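Local coordinates for protein glutamate racemase (Escherichia coli, PDB 2JFN) that belongs to the Asp/Glu/Hydantoin racemase family and holds glutamic acid and uridine-5'-diphosphate-N-acetylmuramoyl-L-alanine in two pockets, at residues D46-Y51 with A246-A251; R41-D46 with A230-T235; D181-I186 with Q211-Q216. One frame throughout, in Å; residues are numbered along the deposited sequence.

Interaction 1: D46-Y51 with A246-A251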
# COMPACT_ATOMS: atom_id res chain seq x y z
N ASP A 46 6.07 18.84 -4.11
CA ASP A 46 5.15 19.92 -4.46
C ASP A 46 3.90 19.56 -5.25
O ASP A 46 3.14 20.45 -5.62
CB ASP A 46 5.91 21.02 -5.21
CG ASP A 46 7.11 21.54 -4.44
OD1 ASP A 46 6.92 22.02 -3.30
OD2 ASP A 46 8.24 21.48 -4.97
N LEU A 47 3.67 18.28 -5.49
CA LEU A 47 2.50 17.86 -6.26
C LEU A 47 1.19 18.14 -5.53
O LEU A 47 1.18 18.42 -4.33
CB LEU A 47 2.58 16.37 -6.58
CG LEU A 47 3.87 15.87 -7.23
CD1 LEU A 47 3.76 14.38 -7.48
CD2 LEU A 47 4.12 16.61 -8.52
N HIS A 48 0.09 18.08 -6.27
CA HIS A 48 -1.24 18.25 -5.68
C HIS A 48 -1.68 16.83 -5.39
O HIS A 48 -2.14 16.12 -6.29
CB HIS A 48 -2.23 18.88 -6.66
CG HIS A 48 -3.65 18.82 -6.19
ND1 HIS A 48 -4.69 18.45 -7.01
CD2 HIS A 48 -4.20 19.10 -4.98
CE1 HIS A 48 -5.83 18.50 -6.33
NE2 HIS A 48 -5.56 18.90 -5.10
N TYR A 49 -1.52 16.41 -4.14
CA TYR A 49 -1.88 15.05 -3.77
C TYR A 49 -3.31 14.87 -3.29
O TYR A 49 -3.88 15.72 -2.59
CB TYR A 49 -0.94 14.53 -2.68
CG TYR A 49 0.49 14.28 -3.13
CD1 TYR A 49 1.49 15.21 -2.88
CD2 TYR A 49 0.83 13.10 -3.78
CE1 TYR A 49 2.82 14.97 -3.26
CE2 TYR A 49 2.14 12.84 -4.18
CZ TYR A 49 3.14 13.79 -3.91
OH TYR A 49 4.44 13.52 -4.28
N ILE A 50 -3.89 13.75 -3.69
CA ILE A 50 -5.22 13.37 -3.26
C ILE A 50 -5.05 11.98 -2.68
O ILE A 50 -4.54 11.08 -3.35
CB ILE A 50 -6.20 13.26 -4.44
CG1 ILE A 50 -6.37 14.62 -5.13
CG2 ILE A 50 -7.56 12.74 -3.94
CD1 ILE A 50 -7.07 14.52 -6.48
N TYR A 51 -5.44 11.81 -1.42
CA TYR A 51 -5.36 10.50 -0.80
C TYR A 51 -6.79 10.02 -0.63
O TYR A 51 -7.64 10.74 -0.09
CB TYR A 51 -4.69 10.56 0.58
CG TYR A 51 -4.44 9.18 1.16
CD1 TYR A 51 -5.28 8.64 2.13
CD2 TYR A 51 -3.39 8.40 0.69
CE1 TYR A 51 -5.09 7.33 2.60
CE2 TYR A 51 -3.18 7.10 1.16
CZ TYR A 51 -4.03 6.57 2.11
OH TYR A 51 -3.83 5.26 2.53
N ALA A 246 -2.55 17.44 -16.16
CA ALA A 246 -3.65 17.61 -15.22
C ALA A 246 -3.09 18.15 -13.91
O ALA A 246 -2.47 17.41 -13.14
CB ALA A 246 -4.36 16.28 -15.00
N LYS A 247 -3.31 19.43 -13.65
CA LYS A 247 -2.78 20.06 -12.44
C LYS A 247 -3.77 20.96 -11.72
O LYS A 247 -4.78 21.37 -12.29
CB LYS A 247 -1.54 20.87 -12.81
CG LYS A 247 -1.77 21.88 -13.92
CD LYS A 247 -0.48 22.60 -14.29
CE LYS A 247 -0.69 23.52 -15.49
NZ LYS A 247 -1.74 24.54 -15.22
N SER A 248 -3.46 21.27 -10.47
CA SER A 248 -4.31 22.13 -9.66
C SER A 248 -3.46 22.89 -8.63
O SER A 248 -2.38 22.45 -8.25
CB SER A 248 -5.37 21.28 -8.94
OG SER A 248 -6.13 22.06 -8.04
N ALA A 249 -3.97 24.03 -8.18
CA ALA A 249 -3.26 24.83 -7.19
C ALA A 249 -3.87 24.60 -5.81
O ALA A 249 -3.36 25.09 -4.80
CB ALA A 249 -3.32 26.31 -7.56
N ASP A 250 -4.97 23.84 -5.75
CA ASP A 250 -5.62 23.55 -4.48
C ASP A 250 -4.68 22.77 -3.58
O ASP A 250 -3.75 22.12 -4.05
CB ASP A 250 -6.91 22.74 -4.69
CG ASP A 250 -8.01 23.55 -5.37
OD1 ASP A 250 -7.85 24.78 -5.51
OD2 ASP A 250 -9.05 22.95 -5.74
N ALA A 251 -4.91 22.85 -2.27
CA ALA A 251 -4.08 22.15 -1.30
C ALA A 251 -4.39 20.65 -1.34
O ALA A 251 -5.41 20.23 -1.87
CB ALA A 251 -4.34 22.70 0.09
O HOH W 1 -7.55 19.33 -3.40
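H48 packs its imidazole against the bend of S248-A251, and H48 as a whole supplies about half of the 169 Å² buried between the two segments. The setting is the mixed β-sheet: strand 21-28 pairs in parallel with strand 48-53 and antiparallel with strand 247-248, so the present contact is made by a side chain and not by direct strand pairing. The closest CA atoms, those of H48 and S248, are accordingly 6.3 Å apart. With CG anti to the backbone N (chi1 168°), H48 carries its ring across to the second segment. S248 OG lies over one ring face, offset toward the rim, while S248 CB approaches more closely, 3.5 Å from H48 ND1. That hydroxyl also accepts from D250 N at 3.1 Å with an N-H...O angle of 161°, an ST turn at the bend; just beyond it D250 O stands 3.2 Å from H48 CD2, obliquely to the ring. The rings of Y83 and H48 meet edge-to-face, and Y83 OH is hydrogen-bonded to D250 OD2. The imidazole is held at both nitrogens: H48 ND1 is hydrogen-bonded to T23 OG1, and a water in the ring plane lies 2.7 Å from H48 NE2 and donates to A251 O at 2.8 Å.

Interaction 2: R41-D46 with A230-T235. With UMA (uridine-5'-diphosphate-N-acetylmuramoyl-L-alanine), chain C.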
# COMPACT_ATOMS: atom_id res chain seq x y z
N ARG A 41 6.00 11.60 -1.86
CA ARG A 41 6.12 13.01 -1.53
C ARG A 41 7.54 13.41 -1.16
O ARG A 41 7.93 14.56 -1.33
CB ARG A 41 5.18 13.41 -0.39
CG ARG A 41 5.57 12.89 0.98
CD ARG A 41 5.05 13.80 2.09
NE ARG A 41 5.25 13.21 3.41
CZ ARG A 41 4.96 13.82 4.56
NH1 ARG A 41 4.45 15.04 4.56
NH2 ARG A 41 5.17 13.19 5.71
N HIS A 42 8.31 12.46 -0.63
CA HIS A 42 9.68 12.76 -0.26
C HIS A 42 10.47 13.04 -1.54
O HIS A 42 11.39 13.86 -1.55
CB HIS A 42 10.29 11.59 0.50
CG HIS A 42 11.70 11.84 0.96
ND1 HIS A 42 12.76 11.90 0.09
CD2 HIS A 42 12.21 12.05 2.20
CE1 HIS A 42 13.87 12.14 0.77
NE2 HIS A 42 13.56 12.23 2.05
N LEU A 43 10.09 12.37 -2.63
CA LEU A 43 10.74 12.54 -3.91
C LEU A 43 10.12 13.68 -4.73
O LEU A 43 10.83 14.41 -5.43
CB LEU A 43 10.66 11.23 -4.70
CG LEU A 43 11.42 11.13 -6.03
CD1 LEU A 43 12.91 11.31 -5.77
CD2 LEU A 43 11.15 9.78 -6.68
N LEU A 44 8.80 13.83 -4.64
CA LEU A 44 8.07 14.87 -5.37
C LEU A 44 7.17 15.60 -4.37
O LEU A 44 5.95 15.40 -4.35
CB LEU A 44 7.23 14.22 -6.46
CG LEU A 44 8.00 13.30 -7.40
CD1 LEU A 44 7.05 12.35 -8.10
CD2 LEU A 44 8.78 14.13 -8.40
N PRO A 45 7.76 16.47 -3.54
CA PRO A 45 7.06 17.25 -2.51
C PRO A 45 6.06 18.34 -2.88
O PRO A 45 5.25 18.73 -2.03
CB PRO A 45 8.22 17.80 -1.67
CG PRO A 45 9.28 18.01 -2.69
CD PRO A 45 9.21 16.74 -3.51
N ASP A 46 6.07 18.84 -4.11
CA ASP A 46 5.15 19.92 -4.46
C ASP A 46 3.90 19.56 -5.25
O ASP A 46 3.14 20.45 -5.62
CB ASP A 46 5.91 21.02 -5.21
CG ASP A 46 7.11 21.54 -4.44
OD1 ASP A 46 6.92 22.02 -3.30
OD2 ASP A 46 8.24 21.48 -4.97
N ALA A 230 10.72 2.59 -4.79
CA ALA A 230 10.63 2.20 -6.20
C ALA A 230 9.37 2.74 -6.85
O ALA A 230 9.36 3.06 -8.05
CB ALA A 230 10.67 0.69 -6.33
N ILE A 231 8.29 2.84 -6.07
CA ILE A 231 7.02 3.36 -6.57
C ILE A 231 7.20 4.84 -6.83
O ILE A 231 6.71 5.38 -7.82
CB ILE A 231 5.89 3.20 -5.53
CG1 ILE A 231 5.67 1.72 -5.22
CG2 ILE A 231 4.60 3.85 -6.05
CD1 ILE A 231 5.26 0.92 -6.41
N ALA A 232 7.90 5.50 -5.92
CA ALA A 232 8.17 6.92 -6.03
C ALA A 232 8.93 7.16 -7.35
O ALA A 232 8.53 8.01 -8.15
CB ALA A 232 9.01 7.38 -4.85
N ARG A 233 10.00 6.40 -7.57
CA ARG A 233 10.78 6.54 -8.80
C ARG A 233 9.93 6.28 -10.04
O ARG A 233 10.03 7.00 -11.03
CB ARG A 233 11.99 5.59 -8.79
CG ARG A 233 13.07 5.96 -7.77
CD ARG A 233 14.35 5.16 -8.03
NE ARG A 233 14.16 3.72 -7.79
CZ ARG A 233 14.23 3.15 -6.59
NH1 ARG A 233 14.49 3.88 -5.52
NH2 ARG A 233 14.02 1.85 -6.47
N ARG A 234 9.08 5.25 -9.99
CA ARG A 234 8.21 4.94 -11.12
C ARG A 234 7.22 6.09 -11.37
O ARG A 234 6.90 6.40 -12.52
CB ARG A 234 7.45 3.64 -10.87
CG ARG A 234 6.48 3.26 -11.98
CD ARG A 234 7.17 3.10 -13.33
NE ARG A 234 6.26 2.54 -14.33
CZ ARG A 234 6.57 2.34 -15.61
NH1 ARG A 234 7.78 2.65 -16.05
NH2 ARG A 234 5.68 1.81 -16.43
N THR A 235 6.76 6.71 -10.29
CA THR A 235 5.82 7.82 -10.37
C THR A 235 6.49 9.03 -11.03
O THR A 235 5.91 9.66 -11.93
CB THR A 235 5.31 8.22 -8.96
OG1 THR A 235 4.51 7.15 -8.44
CG2 THR A 235 4.46 9.50 -9.01
N1 UMA C . 7.45 -1.91 -7.73
C2 UMA C . 5.97 -1.99 -7.86
N3 UMA C . 5.41 -1.16 -8.82
C4 UMA C . 6.12 -0.28 -9.66
C5 UMA C . 7.63 -0.25 -9.47
C6 UMA C . 8.20 -1.04 -8.54
O2 UMA C . 5.27 -2.72 -7.18
O4 UMA C . 5.51 0.41 -10.46
C1B UMA C . 8.07 -2.80 -6.69
C2B UMA C . 8.28 -4.20 -7.23
O2' UMA C . 7.97 -5.27 -6.26
C3B UMA C . 9.69 -4.30 -7.72
C4B UMA C . 10.34 -3.39 -6.69
O4B UMA C . 9.37 -2.42 -6.32
O3B UMA C . 9.99 -5.71 -7.61
C5B UMA C . 11.52 -2.65 -7.18
O5B UMA C . 11.25 -2.08 -8.41
PA UMA C . 12.35 -1.37 -9.31
O1A UMA C . 11.58 -0.53 -10.24
O2A UMA C . 13.29 -0.69 -8.47
O3A UMA C . 12.99 -2.62 -10.12
PB UMA C . 12.59 -4.16 -10.27
O1B UMA C . 12.64 -4.87 -9.01
O2B UMA C . 13.34 -4.70 -11.40
O1' UMA C . 11.05 -3.99 -10.82
C1' UMA C . 10.59 -4.23 -12.15
C2' UMA C . 9.56 -3.21 -12.57
N2' UMA C . 10.10 -1.84 -12.58
C7' UMA C . 10.28 -1.15 -13.72
O7' UMA C . 9.85 -1.55 -14.80
C8' UMA C . 11.02 0.16 -13.67
C3' UMA C . 8.35 -3.33 -11.63
O3' UMA C . 7.27 -2.43 -12.05
C4' UMA C . 7.81 -4.78 -11.60
O4' UMA C . 6.72 -4.89 -10.70
C5' UMA C . 8.93 -5.75 -11.20
O5' UMA C . 10.05 -5.58 -12.14
C6' UMA C . 8.52 -7.21 -11.27
O6' UMA C . 8.02 -7.52 -12.57
C18 UMA C . 6.68 -2.28 -13.36
C19 UMA C . 5.41 -3.05 -13.54
O18 UMA C . 5.09 -3.48 -14.64
C20 UMA C . 6.62 -0.78 -13.70
N4 UMA C . 4.69 -3.22 -12.43
C21 UMA C . 3.34 -3.81 -12.36
C22 UMA C . 2.31 -3.20 -13.35
O19 UMA C . 2.45 -2.00 -13.66
O20 UMA C . 1.39 -3.94 -13.80
C23 UMA C . 2.81 -3.69 -10.93
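R233, whose CG comes within 4.4 Å of L43 CD2, turns its guanidinium the other way, to the ligand. A230 CA lies over one face of this group, 3.4 Å above the plane and offset toward the rim, and a phosphate oxygen of UMA, O2A, sits at the edge in the plane. The bond there, R233 NH2 to O2A, is weak at 3.3 Å, although its angle of 156° is reasonably straight; a bend at chi3 (-66°) folds the chain back over A230. The R234 guanidinium is used by its face instead: the UMA methyl C20 stands above it, again displaced toward the rim, a van der Waals contact of a methyl with the flat face of the guanidinium.

The opposite flank of the same helix meets the end of helix 33-43. L43 points at A232, and with CG anti to the backbone N (chi1 -173°) its CD2 branch comes alongside the turn, 3.7 Å from A232 CB and 3.5 Å from A232 O. L44, the first residue to leave helical angles, crosses T235 obliquely, its CD1 being 4.0 Å from T235 CG2. The hydroxyl of T235 is occupied within its own helix: OG1 donates to I231 O at 2.9 Å from above the carbonyl plane, while T235 N reaches that oxygen from the opposite face. Two donors thus grip I231 O, and CG2 is left to face L44. I231 in turn packs on V36 and I40 of helix 33-43 and places CD1 against the UMA uracil. This is helix-helix packing at the wall of a ligand pocket: helix 228-241 rests on helix 33-43 and, through A230, I231, R233 and R234, forms part of the UMA pocket.

Interaction 3: D181-I186 with Q211-Q216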
# COMPACT_ATOMS: atom_id res chain seq x y z
N ASP A 181 3.54 -7.80 22.06
CA ASP A 181 3.26 -9.20 22.34
C ASP A 181 2.39 -9.80 21.24
O ASP A 181 2.55 -10.97 20.88
CB ASP A 181 2.57 -9.36 23.70
CG ASP A 181 3.50 -9.04 24.87
OD1 ASP A 181 4.68 -9.44 24.83
OD2 ASP A 181 3.04 -8.40 25.83
N ALA A 182 1.47 -9.01 20.71
CA ALA A 182 0.60 -9.47 19.63
C ALA A 182 1.46 -9.74 18.39
O ALA A 182 1.26 -10.73 17.69
CB ALA A 182 -0.46 -8.41 19.31
N LEU A 183 2.42 -8.86 18.13
CA LEU A 183 3.32 -9.03 17.00
C LEU A 183 4.18 -10.28 17.14
O LEU A 183 4.34 -11.04 16.19
CB LEU A 183 4.24 -7.82 16.85
CG LEU A 183 3.81 -6.70 15.91
CD1 LEU A 183 4.93 -5.65 15.85
CD2 LEU A 183 3.54 -7.27 14.51
N LYS A 184 4.74 -10.48 18.34
CA LYS A 184 5.58 -11.64 18.59
C LYS A 184 4.80 -12.92 18.34
O LYS A 184 5.34 -13.90 17.83
CB LYS A 184 6.09 -11.63 20.03
CG LYS A 184 7.08 -10.52 20.34
CD LYS A 184 7.41 -10.47 21.82
CE LYS A 184 8.28 -9.27 22.14
NZ LYS A 184 8.52 -9.13 23.62
N ARG A 185 3.53 -12.90 18.72
CA ARG A 185 2.66 -14.06 18.54
C ARG A 185 2.48 -14.33 17.05
O ARG A 185 2.62 -15.46 16.58
CB ARG A 185 1.31 -13.81 19.20
CG ARG A 185 0.32 -14.95 19.05
CD ARG A 185 0.80 -16.20 19.78
NE ARG A 185 0.00 -17.37 19.40
CZ ARG A 185 0.05 -17.95 18.21
NH1 ARG A 185 0.87 -17.47 17.27
NH2 ARG A 185 -0.72 -18.99 17.94
N ILE A 186 2.16 -13.27 16.31
CA ILE A 186 1.96 -13.40 14.87
C ILE A 186 3.24 -13.93 14.21
O ILE A 186 3.18 -14.78 13.33
CB ILE A 186 1.59 -12.03 14.24
CG1 ILE A 186 0.24 -11.56 14.80
CG2 ILE A 186 1.55 -12.15 12.72
CD1 ILE A 186 -0.16 -10.15 14.35
N GLN A 211 7.21 -0.60 10.69
CA GLN A 211 8.64 -0.89 10.64
C GLN A 211 9.32 -0.90 12.01
O GLN A 211 10.00 -1.86 12.35
CB GLN A 211 9.37 0.10 9.71
CG GLN A 211 10.87 -0.17 9.67
CD GLN A 211 11.58 0.57 8.56
OE1 GLN A 211 11.34 0.32 7.37
NE2 GLN A 211 12.48 1.49 8.94
N GLU A 212 9.14 0.16 12.79
CA GLU A 212 9.79 0.23 14.10
C GLU A 212 9.42 -0.97 14.97
O GLU A 212 10.30 -1.65 15.51
CB GLU A 212 9.42 1.53 14.82
CG GLU A 212 10.25 1.80 16.07
CD GLU A 212 10.47 3.28 16.33
OE1 GLU A 212 11.11 3.96 15.49
OE2 GLU A 212 10.00 3.78 17.38
N GLU A 213 8.13 -1.24 15.09
CA GLU A 213 7.65 -2.36 15.89
C GLU A 213 8.20 -3.69 15.37
O GLU A 213 8.61 -4.55 16.15
CB GLU A 213 6.12 -2.41 15.89
CG GLU A 213 5.43 -1.28 16.64
CD GLU A 213 5.35 0.03 15.85
OE1 GLU A 213 5.71 0.05 14.65
OE2 GLU A 213 4.90 1.04 16.44
N LEU A 214 8.19 -3.87 14.05
CA LEU A 214 8.68 -5.11 13.45
C LEU A 214 10.16 -5.34 13.76
O LEU A 214 10.57 -6.45 14.05
CB LEU A 214 8.49 -5.10 11.93
CG LEU A 214 7.04 -5.27 11.45
CD1 LEU A 214 6.95 -5.02 9.95
CD2 LEU A 214 6.56 -6.68 11.80
N LEU A 215 10.94 -4.27 13.71
CA LEU A 215 12.36 -4.38 13.98
C LEU A 215 12.66 -4.69 15.44
O LEU A 215 13.74 -5.18 15.76
CB LEU A 215 13.07 -3.10 13.53
CG LEU A 215 13.08 -2.95 12.01
CD1 LEU A 215 13.70 -1.63 11.61
CD2 LEU A 215 13.85 -4.11 11.39
N GLN A 216 11.72 -4.41 16.33
CA GLN A 216 11.93 -4.70 17.75
C GLN A 216 11.64 -6.18 18.03
O GLN A 216 12.22 -6.76 18.95
CB GLN A 216 11.01 -3.85 18.62
CG GLN A 216 11.22 -2.35 18.51
CD GLN A 216 10.37 -1.57 19.50
OE1 GLN A 216 10.64 -1.58 20.70
NE2 GLN A 216 9.33 -0.90 19.01
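L183 and L214 mark the closest approach of the two backbones, with their CA atoms 7.5 Å apart, and both segments are helical throughout. The bonds from R185 N to D181 O (3.1 Å) and from I186 N to A182 O show the regular i to i-4 pattern in 181-186. In 211-216 the pattern shifts near the C-terminal end: the Q216 N to E212 O bond is weak, and Q216 N also bonds E213 O at 3.1 Å, an i to i-3 step.

Across the gap L183 does most of the work, and its two methyls divide the partners. CD1 reaches the root of E213, 3.5 Å from E213 CB, with the two side chains running at a slant to each other; CD2 meets L214 CD2 at 4.1 Å, those side chains being set nearly at a right angle. The L183 chi1 of -94° lies well off a staggered value, and packing may contribute to this.

Helix 211-217 links the neighbouring parallel strands 199-202 and 223-225 of the four-stranded sheet as a β-α-β crossover, and it follows C204, T205 and H206 of the glutamic acid pocket, although the L214 side chain is itself about 13 Å from that ligand. M165 of helix 163-174 also touches L183. From its side chain E213 offers L183 CB: a bend at chi2 (80°) leads the carboxylate away from helix 180-186, and OE1 forms a salt bridge with K172 NZ.

How the interactions relate
Interactions 1 and 2 are neighbours, with centres 14 Å apart; they share D46, and a probable, rather short hydrogen bond between Y49 OH and L44 O links them. Their segments alternate along the chain: helix 33-43 leads into strand 48-53, and much later helix 228-241 leads into strand 247-248. Both contacts thus tie an early part of the chain to a late one, interaction 1 on strands of the mixed sheet and interaction 2 on helices beside it. Interaction 3 is formed entirely by the intervening chain and is local to the parallel four-stranded sheet, its centre 35 Å from interaction 1, on the opposite side of the chain's centre, and 28 Å from interaction 2.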